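PDB 3LKE: enoyl-CoA hydratase, which probably catalyses the reversible addition of water to the double bond of enoyl-CoA thioesters, as enoyl-CoA hydratases of the crotonase family do. Local coordinates for residues 4-9 with 17-22; 34-39 with 91-96; 47-52 with 100-105; 95-100 with 120-125; 151-156 with 180-185. One frame throughout, in Å; residues are numbered along the deposited sequence.

How the contacts relate
Contacts 1 and 3 belong to one six-stranded sheet and are held by backbone hydrogen bonds, antiparallel in the hairpin of contact 1 and parallel in contact 3; Ile17 and Ile52 touch between them. Contact 1 is partly buried and adds a tyrosine stack and a histidine-aspartate bond, whereas contact 3 is buried. Contacts 2 and 4 share helix 81-98, are buried, and rely on apolar packing without a hydrogen bond across either; contact 2 leads to helix 30-45, contact 4 to 120-125. Contact 5, partly buried, is also apolar. Its Glu185 forms a salt bridge with Arg125 of contact 4, and both contacts touch the second subunit.

Contact 1 (4-9 with 17-22); sequences SYVHTE and ITLDYP
The ring of Tyr5 lies over that of Tyr21 in a face-to-face stack, with centroids 3.8 Å apart and planes inclined by 18°. Tyr21 CD1 sits above the centre of the Tyr5 ring, and Tyr5 CZ comes within 3.4 Å of Tyr21 CE1. With CG anti to the backbone N (chi1 -164°), Tyr21 lays its ring against one face of Tyr5, and its hydroxyl hydrogen-bonds Asp29. An alanine in place of Tyr5 would remove one ring of the stack and is likely to leave one face of Tyr21 without its stacking partner. Aspartate suits position 20 because its two carboxylate oxygens can serve different histidines. Asp20 OD2 receives His7 NE2 at 2.7 Å through its anti lone pair, close to the imidazole plane, while Asp20 OD1 hydrogen-bonds His58. The carboxylate plane is turned 71° from the His7 ring. Along the strands, His7 and Thr18 exchange backbone hydrogen bonds, and Asp20 N donates to Tyr5 O at 2.8 Å. A water bridges Ser4 O and Asp20 O. Beta-branched Val6 and Ile17 meet through CG1 and CG2 at 3.7 Å, on the sheet face covered by helix 30-45. This is an antiparallel beta hairpin, here forming one edge of the six-stranded sheet of a crotonase-like fold.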
# COMPACT_ATOMS: atom_id res chain seq x y z
N SER A 4 2.51 -13.47 38.49
CA SER A 4 2.70 -12.63 37.30
C SER A 4 2.75 -13.47 36.03
O SER A 4 3.43 -14.50 35.98
CB SER A 4 3.98 -11.79 37.42
OG SER A 4 4.25 -11.13 36.20
N TYR A 5 2.04 -13.01 35.01
CA TYR A 5 1.88 -13.75 33.76
C TYR A 5 2.73 -13.18 32.63
O TYR A 5 2.68 -13.66 31.50
CB TYR A 5 0.41 -13.74 33.34
CG TYR A 5 -0.51 -14.42 34.32
CD1 TYR A 5 -0.22 -15.69 34.80
CD2 TYR A 5 -1.68 -13.80 34.76
CE1 TYR A 5 -1.06 -16.33 35.71
CE2 TYR A 5 -2.53 -14.43 35.66
CZ TYR A 5 -2.21 -15.69 36.13
OH TYR A 5 -3.06 -16.32 37.02
N VAL A 6 3.52 -12.16 32.95
CA VAL A 6 4.44 -11.57 31.99
C VAL A 6 5.78 -11.33 32.68
O VAL A 6 5.85 -10.60 33.67
CB VAL A 6 3.92 -10.21 31.47
CG1 VAL A 6 4.97 -9.56 30.57
CG2 VAL A 6 2.57 -10.38 30.74
N HIS A 7 6.84 -11.96 32.18
CA HIS A 7 8.16 -11.77 32.76
C HIS A 7 8.99 -10.83 31.91
O HIS A 7 8.75 -10.70 30.71
CB HIS A 7 8.89 -13.11 32.92
CG HIS A 7 8.11 -14.13 33.70
ND1 HIS A 7 7.55 -13.85 34.93
CD2 HIS A 7 7.80 -15.41 33.42
CE1 HIS A 7 6.93 -14.93 35.37
NE2 HIS A 7 7.07 -15.89 34.48
N THR A 8 9.95 -10.16 32.53
CA THR A 8 10.84 -9.27 31.80
C THR A 8 12.30 -9.51 32.16
O THR A 8 12.63 -9.87 33.31
CB THR A 8 10.48 -7.78 32.03
OG1 THR A 8 10.47 -7.49 33.43
CG2 THR A 8 9.11 -7.47 31.45
N GLU A 9 13.18 -9.34 31.19
CA GLU A 9 14.61 -9.55 31.38
C GLU A 9 15.38 -8.73 30.36
O GLU A 9 15.08 -8.77 29.18
CB GLU A 9 14.96 -11.03 31.20
CG GLU A 9 16.42 -11.35 31.37
CD GLU A 9 16.73 -12.83 31.18
OE1 GLU A 9 15.78 -13.64 31.20
OE2 GLU A 9 17.92 -13.17 31.02
N ILE A 17 10.38 -9.73 26.68
CA ILE A 17 9.06 -9.77 27.31
C ILE A 17 8.48 -11.15 27.04
O ILE A 17 8.26 -11.51 25.88
CB ILE A 17 8.11 -8.67 26.77
CG1 ILE A 17 8.69 -7.28 27.06
CG2 ILE A 17 6.72 -8.81 27.37
CD1 ILE A 17 7.81 -6.12 26.56
N THR A 18 8.26 -11.93 28.10
CA THR A 18 7.85 -13.32 27.96
C THR A 18 6.47 -13.58 28.53
O THR A 18 6.20 -13.31 29.70
CB THR A 18 8.87 -14.26 28.67
OG1 THR A 18 10.18 -14.01 28.17
CG2 THR A 18 8.51 -15.73 28.44
N LEU A 19 5.59 -14.10 27.68
CA LEU A 19 4.24 -14.45 28.11
C LEU A 19 4.30 -15.79 28.84
O LEU A 19 4.87 -16.75 28.32
CB LEU A 19 3.29 -14.56 26.93
CG LEU A 19 3.26 -13.36 25.97
CD1 LEU A 19 2.28 -13.64 24.85
CD2 LEU A 19 2.91 -12.09 26.71
N ASP A 20 3.68 -15.84 30.01
CA ASP A 20 3.73 -17.02 30.86
C ASP A 20 2.40 -17.17 31.60
O ASP A 20 2.28 -16.82 32.78
CB ASP A 20 4.90 -16.88 31.84
CG ASP A 20 5.18 -18.17 32.61
OD1 ASP A 20 4.50 -19.17 32.34
OD2 ASP A 20 6.08 -18.15 33.47
N TYR A 21 1.40 -17.69 30.90
CA TYR A 21 0.03 -17.76 31.42
C TYR A 21 -0.55 -19.10 31.03
O TYR A 21 -1.50 -19.17 30.28
CB TYR A 21 -0.80 -16.64 30.80
CG TYR A 21 -2.12 -16.30 31.47
CD1 TYR A 21 -2.56 -16.97 32.60
CD2 TYR A 21 -2.93 -15.28 30.95
CE1 TYR A 21 -3.78 -16.63 33.21
CE2 TYR A 21 -4.13 -14.94 31.55
CZ TYR A 21 -4.56 -15.62 32.68
OH TYR A 21 -5.76 -15.27 33.27
N PRO A 22 0.03 -20.20 31.55
CA PRO A 22 -0.30 -21.53 31.04
C PRO A 22 -1.76 -21.90 31.24
O PRO A 22 -2.32 -22.63 30.42
CB PRO A 22 0.59 -22.48 31.87
CG PRO A 22 1.55 -21.62 32.60
CD PRO A 22 1.01 -20.22 32.66
O HOH W 1 2.87 -17.50 35.47

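Contact 2 (34-39 with 91-96); sequences TSLLEA and NHCVLE
Cys93 SG nestles against the backbone and side-chain base of Leu37, 3.7 Å from Leu37 CB, and also meets Leu36, whose CG lies 3.9 Å from the same sulfur. A small, only weakly polar thiol suits this place because the helices come close here: the CA atoms of Leu37 and Cys93 are only 5.0 Å apart. Leu37 supplies the reach in the other direction. Its CG is anti to the backbone N (chi1 -180°), and the isobutyl group crosses to the second helix, where the methyls CD1 and CD2 of Leu37 straddle His92 CB, each at 3.9 Å. Leu37 CD1 also reaches the backbone, 3.8 Å from His92 C. This is nearly parallel helix-helix packing, with local axes 9.1 Å apart at an angle of 22°, between helices that each precede a strand of the central sheet in the crotonase-like fold. Farther out, Met119 touches both Leu36 and Cys93, continuing the apolar layer beyond the sulfur. Glu96, one turn on from His92, forms a salt bridge through OE2 with Arg41. The imidazole of His92 packs edge-to-face with His88. On the first helix, Leu36 and Ala39 touch Val6 of strand 6-10, which positions this helix against the sheet.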
# COMPACT_ATOMS: atom_id res chain seq x y z
N THR A 34 -2.77 -6.10 31.42
CA THR A 34 -2.24 -5.08 32.31
C THR A 34 -0.74 -5.25 32.55
O THR A 34 0.01 -4.27 32.56
CB THR A 34 -3.00 -5.07 33.64
OG1 THR A 34 -4.39 -4.79 33.40
CG2 THR A 34 -2.41 -4.02 34.58
N SER A 35 -0.31 -6.48 32.75
CA SER A 35 1.09 -6.76 33.01
C SER A 35 1.91 -6.57 31.74
O SER A 35 3.04 -6.09 31.77
CB SER A 35 1.24 -8.19 33.54
OG SER A 35 0.58 -8.33 34.79
N LEU A 36 1.31 -6.96 30.62
CA LEU A 36 1.96 -6.79 29.34
C LEU A 36 2.18 -5.31 29.04
O LEU A 36 3.27 -4.91 28.65
CB LEU A 36 1.13 -7.45 28.25
CG LEU A 36 1.65 -7.28 26.82
CD1 LEU A 36 3.06 -7.83 26.67
CD2 LEU A 36 0.70 -7.95 25.86
N LEU A 37 1.15 -4.50 29.24
CA LEU A 37 1.25 -3.07 29.00
C LEU A 37 2.38 -2.47 29.82
O LEU A 37 3.21 -1.69 29.32
CB LEU A 37 -0.07 -2.38 29.34
CG LEU A 37 -0.14 -0.87 29.13
CD1 LEU A 37 0.24 -0.48 27.70
CD2 LEU A 37 -1.53 -0.38 29.47
N GLU A 38 2.42 -2.85 31.10
CA GLU A 38 3.43 -2.34 32.03
C GLU A 38 4.84 -2.68 31.55
O GLU A 38 5.75 -1.86 31.64
CB GLU A 38 3.16 -2.94 33.41
CG GLU A 38 4.08 -2.47 34.52
CD GLU A 38 3.80 -3.19 35.83
OE1 GLU A 38 4.66 -3.12 36.74
OE2 GLU A 38 2.72 -3.82 35.96
N ALA A 39 5.01 -3.89 31.03
CA ALA A 39 6.30 -4.34 30.52
C ALA A 39 6.69 -3.57 29.27
O ALA A 39 7.84 -3.17 29.10
CB ALA A 39 6.26 -5.84 30.24
N ASN A 91 -5.87 -2.54 23.69
CA ASN A 91 -5.60 -1.55 22.65
C ASN A 91 -4.35 -0.74 22.99
O ASN A 91 -3.54 -0.41 22.12
CB ASN A 91 -6.78 -0.61 22.43
CG ASN A 91 -7.93 -1.28 21.73
OD1 ASN A 91 -7.77 -2.35 21.12
ND2 ASN A 91 -9.11 -0.66 21.80
N HIS A 92 -4.17 -0.41 24.26
CA HIS A 92 -2.96 0.30 24.63
C HIS A 92 -1.69 -0.51 24.41
O HIS A 92 -0.68 0.03 23.99
CB HIS A 92 -3.03 0.88 26.04
CG HIS A 92 -3.67 2.23 26.09
ND1 HIS A 92 -3.01 3.37 25.68
CD2 HIS A 92 -4.91 2.62 26.47
CE1 HIS A 92 -3.82 4.41 25.81
NE2 HIS A 92 -4.97 3.98 26.29
N CYS A 93 -1.75 -1.82 24.68
CA CYS A 93 -0.62 -2.68 24.34
C CYS A 93 -0.26 -2.53 22.86
O CYS A 93 0.90 -2.35 22.50
CB CYS A 93 -0.92 -4.13 24.64
SG CYS A 93 -1.02 -4.50 26.41
N VAL A 94 -1.27 -2.63 22.00
CA VAL A 94 -1.01 -2.52 20.55
C VAL A 94 -0.37 -1.18 20.17
O VAL A 94 0.60 -1.12 19.42
CB VAL A 94 -2.31 -2.72 19.71
CG1 VAL A 94 -2.03 -2.43 18.24
CG2 VAL A 94 -2.85 -4.14 19.89
N LEU A 95 -0.93 -0.10 20.70
CA LEU A 95 -0.49 1.25 20.36
C LEU A 95 0.93 1.49 20.88
O LEU A 95 1.76 2.07 20.19
CB LEU A 95 -1.48 2.28 20.91
CG LEU A 95 -1.33 3.72 20.43
CD1 LEU A 95 -1.33 3.77 18.91
CD2 LEU A 95 -2.45 4.57 21.02
N GLU A 96 1.19 1.02 22.10
CA GLU A 96 2.51 1.18 22.74
C GLU A 96 3.62 0.36 22.09
O GLU A 96 4.78 0.76 22.08
CB GLU A 96 2.42 0.85 24.23
CG GLU A 96 1.40 1.69 24.95
CD GLU A 96 2.02 2.84 25.71
OE1 GLU A 96 3.25 3.05 25.57
OE2 GLU A 96 1.27 3.53 26.43

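Contact 3 (47-52 with 100-105); sequences TSIHSI and SPKVTV
With CG beside the backbone N (chi1 -43°) and one bend at chi2 (-62°), followed by two extended torsions, the Lys102 chain carries its amine across to 47-52. There Lys102 NZ donates to Ile49 O at 2.9 Å and also hydrogen-bonds Glu46 O, so two carbonyls hold the ammonium group. Ile49 takes the less roomy rotamer with CG1 between its N and carbonyl carbon (chi1 66°), and this branch meets Lys102 CE at 3.8 Å, the two chains crossing at about a right angle. Ile52 covers the part of the lysine nearer its backbone, with CD1 3.9 Å from Lys102 CG. Lysine suits the place by combining an apolar shaft with a cationic tip; a leucine here would probably leave Ile49 O and Glu46 O without their shared donor. Parallel backbone bonds continue the join: Val103 N to His50 O, Ile52 N to Val103 O at 2.8 Å, and Val105 N to Ile52 O. Ser100 OG accepts from Lys102 N at 3.1 Å, making an ST turn that leads into the strand, and hydrogen-bonds Asn44. Strands 51-56 and 103-108 are neighbours within the six-stranded sheet. Helices 190-205 and 209-220 pack beside Val103, while Ile52 touches Asn44 of helix 30-45.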
# COMPACT_ATOMS: atom_id res chain seq x y z
N THR A 47 16.32 3.84 28.39
CA THR A 47 17.16 4.51 27.40
C THR A 47 18.33 3.69 26.85
O THR A 47 18.83 3.99 25.77
CB THR A 47 17.69 5.86 27.94
OG1 THR A 47 18.26 5.66 29.24
CG2 THR A 47 16.56 6.87 28.03
N SER A 48 18.76 2.66 27.58
CA SER A 48 19.93 1.90 27.14
C SER A 48 19.65 0.83 26.07
O SER A 48 20.51 0.55 25.23
CB SER A 48 20.67 1.27 28.34
OG SER A 48 19.92 0.24 28.96
N ILE A 49 18.46 0.25 26.09
CA ILE A 49 18.17 -0.85 25.18
C ILE A 49 17.88 -0.35 23.77
O ILE A 49 17.44 0.79 23.59
CB ILE A 49 17.00 -1.71 25.67
CG1 ILE A 49 15.70 -0.90 25.66
CG2 ILE A 49 17.31 -2.28 27.05
CD1 ILE A 49 14.49 -1.69 26.14
N HIS A 50 18.14 -1.20 22.79
CA HIS A 50 17.87 -0.87 21.39
C HIS A 50 16.71 -1.69 20.82
O HIS A 50 16.16 -1.36 19.77
CB HIS A 50 19.12 -1.08 20.54
CG HIS A 50 19.81 -2.38 20.80
ND1 HIS A 50 19.28 -3.60 20.44
CD2 HIS A 50 21.00 -2.65 21.39
CE1 HIS A 50 20.12 -4.57 20.79
NE2 HIS A 50 21.17 -4.02 21.37
N SER A 51 16.33 -2.75 21.53
CA SER A 51 15.33 -3.68 21.03
C SER A 51 14.42 -4.19 22.14
O SER A 51 14.77 -4.19 23.32
CB SER A 51 16.01 -4.87 20.36
OG SER A 51 16.88 -4.47 19.32
N ILE A 52 13.23 -4.63 21.72
CA ILE A 52 12.29 -5.30 22.60
C ILE A 52 11.82 -6.56 21.88
O ILE A 52 11.35 -6.49 20.75
CB ILE A 52 11.08 -4.41 22.90
CG1 ILE A 52 11.51 -3.19 23.71
CG2 ILE A 52 10.03 -5.19 23.68
CD1 ILE A 52 10.42 -2.19 23.92
N SER A 100 6.66 2.24 19.84
CA SER A 100 7.95 2.02 20.50
C SER A 100 9.08 2.61 19.67
O SER A 100 9.12 2.45 18.46
CB SER A 100 8.21 0.53 20.70
OG SER A 100 9.50 0.33 21.27
N PRO A 101 10.02 3.31 20.34
CA PRO A 101 11.25 3.80 19.69
C PRO A 101 12.31 2.71 19.49
O PRO A 101 13.28 2.90 18.76
CB PRO A 101 11.76 4.84 20.69
CG PRO A 101 11.29 4.32 22.02
CD PRO A 101 9.93 3.71 21.75
N LYS A 102 12.10 1.56 20.14
CA LYS A 102 13.04 0.45 20.06
C LYS A 102 12.65 -0.45 18.90
O LYS A 102 11.50 -0.45 18.47
CB LYS A 102 12.99 -0.38 21.35
CG LYS A 102 12.95 0.46 22.61
CD LYS A 102 14.19 1.31 22.71
CE LYS A 102 14.20 2.12 24.00
NZ LYS A 102 15.49 2.85 24.15
N VAL A 103 13.61 -1.22 18.39
CA VAL A 103 13.28 -2.22 17.39
C VAL A 103 12.45 -3.29 18.08
O VAL A 103 12.87 -3.85 19.10
CB VAL A 103 14.51 -2.86 16.74
CG1 VAL A 103 14.08 -3.97 15.81
CG2 VAL A 103 15.35 -1.81 15.99
N THR A 104 11.29 -3.60 17.52
CA THR A 104 10.38 -4.55 18.14
C THR A 104 10.26 -5.83 17.32
O THR A 104 10.04 -5.79 16.10
CB THR A 104 8.99 -3.91 18.36
OG1 THR A 104 8.51 -3.42 17.10
CG2 THR A 104 9.09 -2.76 19.33
N VAL A 105 10.43 -6.98 17.97
CA VAL A 105 10.38 -8.26 17.29
C VAL A 105 9.50 -9.23 18.07
O VAL A 105 9.65 -9.36 19.28
CB VAL A 105 11.80 -8.87 17.18
CG1 VAL A 105 11.77 -10.20 16.44
CG2 VAL A 105 12.75 -7.89 16.52

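Contact 4 (95-100 with 120-125); sequences LEIFTS and MLACDR
At the end of helix 81-98, Ile97 and Phe98 receive the methyl of Ala122, shortly before the chain enters a strand of the crotonase-like core. Ala122 belongs to a short 3-10 turn, and its CB is the bump that fits between Ile97 CG2 and Phe98 CB. It lies 3.8 Å from Ile97 CG2 and 4.1 Å from Phe98 CB. Alanine suits this close approach, in which the CA atoms of Phe98 and Ala122 are 4.8 Å apart.

Ile97 is the broad projection on the helix, and its beta branching lets it touch on two fronts. CG2, anti to the backbone N, meets both the alanine methyl and Cys123 SG, the latter at 3.8 Å. The other branch runs out to CD1, which touches Met120 CE at 4.1 Å. Flexible methionine fits because its chain folds at chi2 and chi3, bringing its terminal methyl back toward the helix although the CB starts away from it.

Phe98 turns its ring alongside the 3-10 turn, toward Phe152 and Leu227, and Lys220 makes a cation-pi contact with it. A glycerol, probably from the crystallisation liquor, lies about 3 Å from its side chain. Beyond the apolar contact, Asp124 hydrogen-bonds Tyr159 of the second subunit and forms a salt bridge with Lys216 of its own chain. As the helix ends, Leu95 O accepts from both Thr99 N and Thr99 OG1, each at 2.9 Å, and the two donors reach that oxygen from opposite faces of its carbonyl plane.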
# COMPACT_ATOMS: atom_id res chain seq x y z
N LEU A 95 -0.93 -0.10 20.70
CA LEU A 95 -0.49 1.25 20.36
C LEU A 95 0.93 1.49 20.88
O LEU A 95 1.76 2.07 20.19
CB LEU A 95 -1.48 2.28 20.91
CG LEU A 95 -1.33 3.72 20.43
CD1 LEU A 95 -1.33 3.77 18.91
CD2 LEU A 95 -2.45 4.57 21.02
N GLU A 96 1.19 1.02 22.10
CA GLU A 96 2.51 1.18 22.74
C GLU A 96 3.62 0.36 22.09
O GLU A 96 4.78 0.76 22.08
CB GLU A 96 2.42 0.85 24.23
CG GLU A 96 1.40 1.69 24.95
CD GLU A 96 2.02 2.84 25.71
OE1 GLU A 96 3.25 3.05 25.57
OE2 GLU A 96 1.27 3.53 26.43
N ILE A 97 3.27 -0.79 21.52
CA ILE A 97 4.23 -1.51 20.70
C ILE A 97 4.48 -0.70 19.44
O ILE A 97 5.62 -0.41 19.11
CB ILE A 97 3.71 -2.91 20.31
CG1 ILE A 97 3.57 -3.78 21.57
CG2 ILE A 97 4.65 -3.59 19.31
CD1 ILE A 97 2.86 -5.09 21.31
N PHE A 98 3.40 -0.33 18.77
CA PHE A 98 3.51 0.39 17.51
C PHE A 98 4.36 1.65 17.62
O PHE A 98 5.14 1.96 16.72
CB PHE A 98 2.13 0.77 16.99
CG PHE A 98 2.15 1.30 15.59
CD1 PHE A 98 2.26 0.43 14.51
CD2 PHE A 98 2.04 2.66 15.34
CE1 PHE A 98 2.26 0.93 13.21
CE2 PHE A 98 2.05 3.15 14.03
CZ PHE A 98 2.16 2.29 12.97
N THR A 99 4.21 2.38 18.71
CA THR A 99 4.92 3.64 18.86
C THR A 99 6.24 3.48 19.61
O THR A 99 6.87 4.46 20.00
CB THR A 99 4.08 4.71 19.59
OG1 THR A 99 3.65 4.22 20.87
CG2 THR A 99 2.84 5.11 18.77
N SER A 100 6.66 2.24 19.84
CA SER A 100 7.95 2.02 20.50
C SER A 100 9.08 2.61 19.67
O SER A 100 9.12 2.45 18.46
CB SER A 100 8.21 0.53 20.70
OG SER A 100 9.50 0.33 21.27
N MET A 120 0.72 -8.68 17.64
CA MET A 120 2.12 -8.68 17.24
C MET A 120 2.34 -8.06 15.86
O MET A 120 3.48 -7.82 15.47
CB MET A 120 2.73 -10.08 17.32
CG MET A 120 2.69 -10.71 18.73
SD MET A 120 3.53 -9.74 20.02
CE MET A 120 2.16 -9.11 20.94
N LEU A 121 1.26 -7.79 15.13
CA LEU A 121 1.39 -7.13 13.83
C LEU A 121 1.89 -5.70 13.98
O LEU A 121 2.34 -5.09 13.00
CB LEU A 121 0.06 -7.18 13.07
CG LEU A 121 -0.38 -8.58 12.67
CD1 LEU A 121 -1.78 -8.52 12.03
CD2 LEU A 121 0.62 -9.18 11.69
N ALA A 122 1.86 -5.18 15.21
CA ALA A 122 2.43 -3.87 15.49
C ALA A 122 3.96 -3.87 15.53
O ALA A 122 4.58 -2.80 15.52
CB ALA A 122 1.89 -3.33 16.78
N CYS A 123 4.56 -5.05 15.58
CA CYS A 123 6.02 -5.15 15.71
C CYS A 123 6.71 -4.88 14.39
O CYS A 123 6.12 -5.02 13.31
CB CYS A 123 6.44 -6.54 16.20
SG CYS A 123 5.96 -6.92 17.89
N ASP A 124 7.98 -4.49 14.48
CA ASP A 124 8.80 -4.23 13.30
C ASP A 124 9.09 -5.49 12.50
O ASP A 124 9.25 -5.44 11.29
CB ASP A 124 10.12 -3.60 13.70
CG ASP A 124 9.97 -2.22 14.28
OD1 ASP A 124 9.04 -1.48 13.87
OD2 ASP A 124 10.79 -1.87 15.15
N ARG A 125 9.19 -6.62 13.18
CA ARG A 125 9.45 -7.87 12.49
C ARG A 125 8.81 -8.99 13.30
O ARG A 125 8.79 -8.95 14.52
CB ARG A 125 10.97 -8.11 12.33
CG ARG A 125 11.33 -9.26 11.40
CD ARG A 125 12.83 -9.24 11.04
NE ARG A 125 13.15 -10.14 9.94
CZ ARG A 125 12.98 -9.86 8.65
NH1 ARG A 125 12.44 -8.69 8.29
NH2 ARG A 125 13.33 -10.75 7.73

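Contact 5 (151-156 with 180-185); sequences YFLPRI and LGLIQE
Ile156 points its CG2 branch at the backbone of Gly181, placing this methyl 3.3 Å from Gly181 O. With CG1 beside the backbone N (chi1 -61°), the CG2 methyl of Ile156 is the branch presented to the turn. Leu182 comes in next to it. Its CD2 is the shared apolar point of the contact, 3.8 Å from Leu153 CD2 and 4.2 Å from Ile156 CG2. Leu153 and Leu182 meet through these branch ends, their chains slanting across one another. Leucine suits both positions because its methyls extend far enough from the backbone to bridge the two segments. No hydrogen bond crosses between them; the join is made by methyl groups and by the bare backbone of the glycine, over which the isoleucine branch can settle closely.

Glycine suits its place here because Gly181 has a positive phi (93°), at which a side chain would press against the preceding carbonyl and would also point toward Ile156.

Outside the two segments, Leu121 touches Leu153 and Ile156, and Phe117 packs on Leu182. Ile156 and Gln184 also pack against Glu160 of the second subunit, placing this region near a subunit interface. A glycerol, probably from the crystallisation liquor, lies about 3 Å from the Ile156 side chain. At the end of helix 174-180, Gly181 makes a Schellman motif with two bonds back into the last turn, a characteristic C-terminal helix cap that here turns the chain toward strand 185-187.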
# COMPACT_ATOMS: atom_id res chain seq x y z
N TYR A 151 -6.92 -2.40 11.18
CA TYR A 151 -5.90 -1.47 10.69
C TYR A 151 -4.75 -2.23 10.00
O TYR A 151 -4.36 -1.94 8.87
CB TYR A 151 -5.34 -0.63 11.86
CG TYR A 151 -4.24 0.32 11.44
CD1 TYR A 151 -4.55 1.57 10.93
CD2 TYR A 151 -2.90 -0.05 11.54
CE1 TYR A 151 -3.57 2.44 10.53
CE2 TYR A 151 -1.90 0.81 11.14
CZ TYR A 151 -2.24 2.05 10.63
OH TYR A 151 -1.25 2.91 10.22
N PHE A 152 -4.21 -3.23 10.70
CA PHE A 152 -3.02 -3.90 10.20
C PHE A 152 -3.24 -4.86 9.05
O PHE A 152 -2.48 -4.84 8.10
CB PHE A 152 -2.26 -4.61 11.33
CG PHE A 152 -1.62 -3.66 12.30
CD1 PHE A 152 -0.47 -2.99 11.94
CD2 PHE A 152 -2.17 -3.46 13.56
CE1 PHE A 152 0.14 -2.11 12.81
CE2 PHE A 152 -1.58 -2.58 14.45
CZ PHE A 152 -0.42 -1.90 14.07
N LEU A 153 -4.27 -5.70 9.14
CA LEU A 153 -4.47 -6.67 8.06
C LEU A 153 -4.53 -6.07 6.64
O LEU A 153 -3.80 -6.51 5.75
CB LEU A 153 -5.69 -7.55 8.33
CG LEU A 153 -5.54 -8.50 9.53
CD1 LEU A 153 -6.87 -9.19 9.84
CD2 LEU A 153 -4.43 -9.53 9.32
N PRO A 154 -5.40 -5.08 6.42
CA PRO A 154 -5.42 -4.60 5.02
C PRO A 154 -4.14 -3.88 4.61
O PRO A 154 -3.79 -3.91 3.43
CB PRO A 154 -6.63 -3.65 4.98
CG PRO A 154 -6.92 -3.30 6.43
CD PRO A 154 -6.46 -4.49 7.24
N ARG A 155 -3.44 -3.26 5.56
CA ARG A 155 -2.19 -2.58 5.22
C ARG A 155 -1.09 -3.58 4.87
O ARG A 155 -0.25 -3.33 4.01
CB ARG A 155 -1.76 -1.62 6.34
CG ARG A 155 -2.57 -0.32 6.29
CD ARG A 155 -2.48 0.51 7.56
NE ARG A 155 -3.29 1.71 7.42
CZ ARG A 155 -4.62 1.73 7.50
NH1 ARG A 155 -5.30 0.61 7.73
NH2 ARG A 155 -5.28 2.87 7.34
N ILE A 156 -1.15 -4.74 5.51
CA ILE A 156 -0.11 -5.75 5.33
C ILE A 156 -0.40 -6.69 4.16
O ILE A 156 0.46 -6.91 3.30
CB ILE A 156 0.09 -6.56 6.62
CG1 ILE A 156 0.54 -5.60 7.73
CG2 ILE A 156 1.09 -7.70 6.39
CD1 ILE A 156 0.62 -6.24 9.15
N LEU A 180 1.87 -14.21 2.74
CA LEU A 180 1.00 -13.04 2.87
C LEU A 180 1.74 -11.80 3.37
O LEU A 180 1.29 -10.67 3.15
CB LEU A 180 -0.16 -13.36 3.82
CG LEU A 180 -1.15 -14.39 3.28
CD1 LEU A 180 -2.15 -14.78 4.34
CD2 LEU A 180 -1.85 -13.86 2.04
N GLY A 181 2.87 -12.00 4.03
CA GLY A 181 3.59 -10.91 4.65
C GLY A 181 3.23 -10.68 6.11
O GLY A 181 3.71 -9.72 6.72
N LEU A 182 2.38 -11.54 6.68
CA LEU A 182 2.02 -11.44 8.09
C LEU A 182 3.24 -11.69 8.97
O LEU A 182 3.39 -11.06 10.01
CB LEU A 182 0.88 -12.40 8.46
CG LEU A 182 -0.48 -12.07 7.84
CD1 LEU A 182 -1.49 -13.18 8.10
CD2 LEU A 182 -0.99 -10.73 8.34
N ILE A 183 4.11 -12.61 8.54
CA ILE A 183 5.41 -12.82 9.16
C ILE A 183 6.51 -12.53 8.13
O ILE A 183 6.26 -12.60 6.92
CB ILE A 183 5.57 -14.27 9.65
CG1 ILE A 183 4.53 -14.58 10.72
CG2 ILE A 183 6.96 -14.51 10.18
CD1 ILE A 183 4.65 -13.76 11.94
N GLN A 184 7.71 -12.23 8.62
CA GLN A 184 8.83 -11.85 7.75
C GLN A 184 9.78 -13.00 7.42
O GLN A 184 10.46 -12.97 6.40
CB GLN A 184 9.60 -10.68 8.35
CG GLN A 184 8.92 -9.32 8.12
CD GLN A 184 7.53 -9.24 8.75
OE1 GLN A 184 7.38 -9.35 9.97
NE2 GLN A 184 6.51 -9.04 7.91
N GLU A 185 9.81 -14.01 8.28
CA GLU A 185 10.67 -15.17 8.06
C GLU A 185 10.31 -16.33 8.96
O GLU A 185 9.63 -16.17 9.99
CB GLU A 185 12.15 -14.80 8.26
CG GLU A 185 12.48 -14.21 9.61
CD GLU A 185 13.97 -13.89 9.76
OE1 GLU A 185 14.80 -14.83 9.69
OE2 GLU A 185 14.31 -12.71 9.96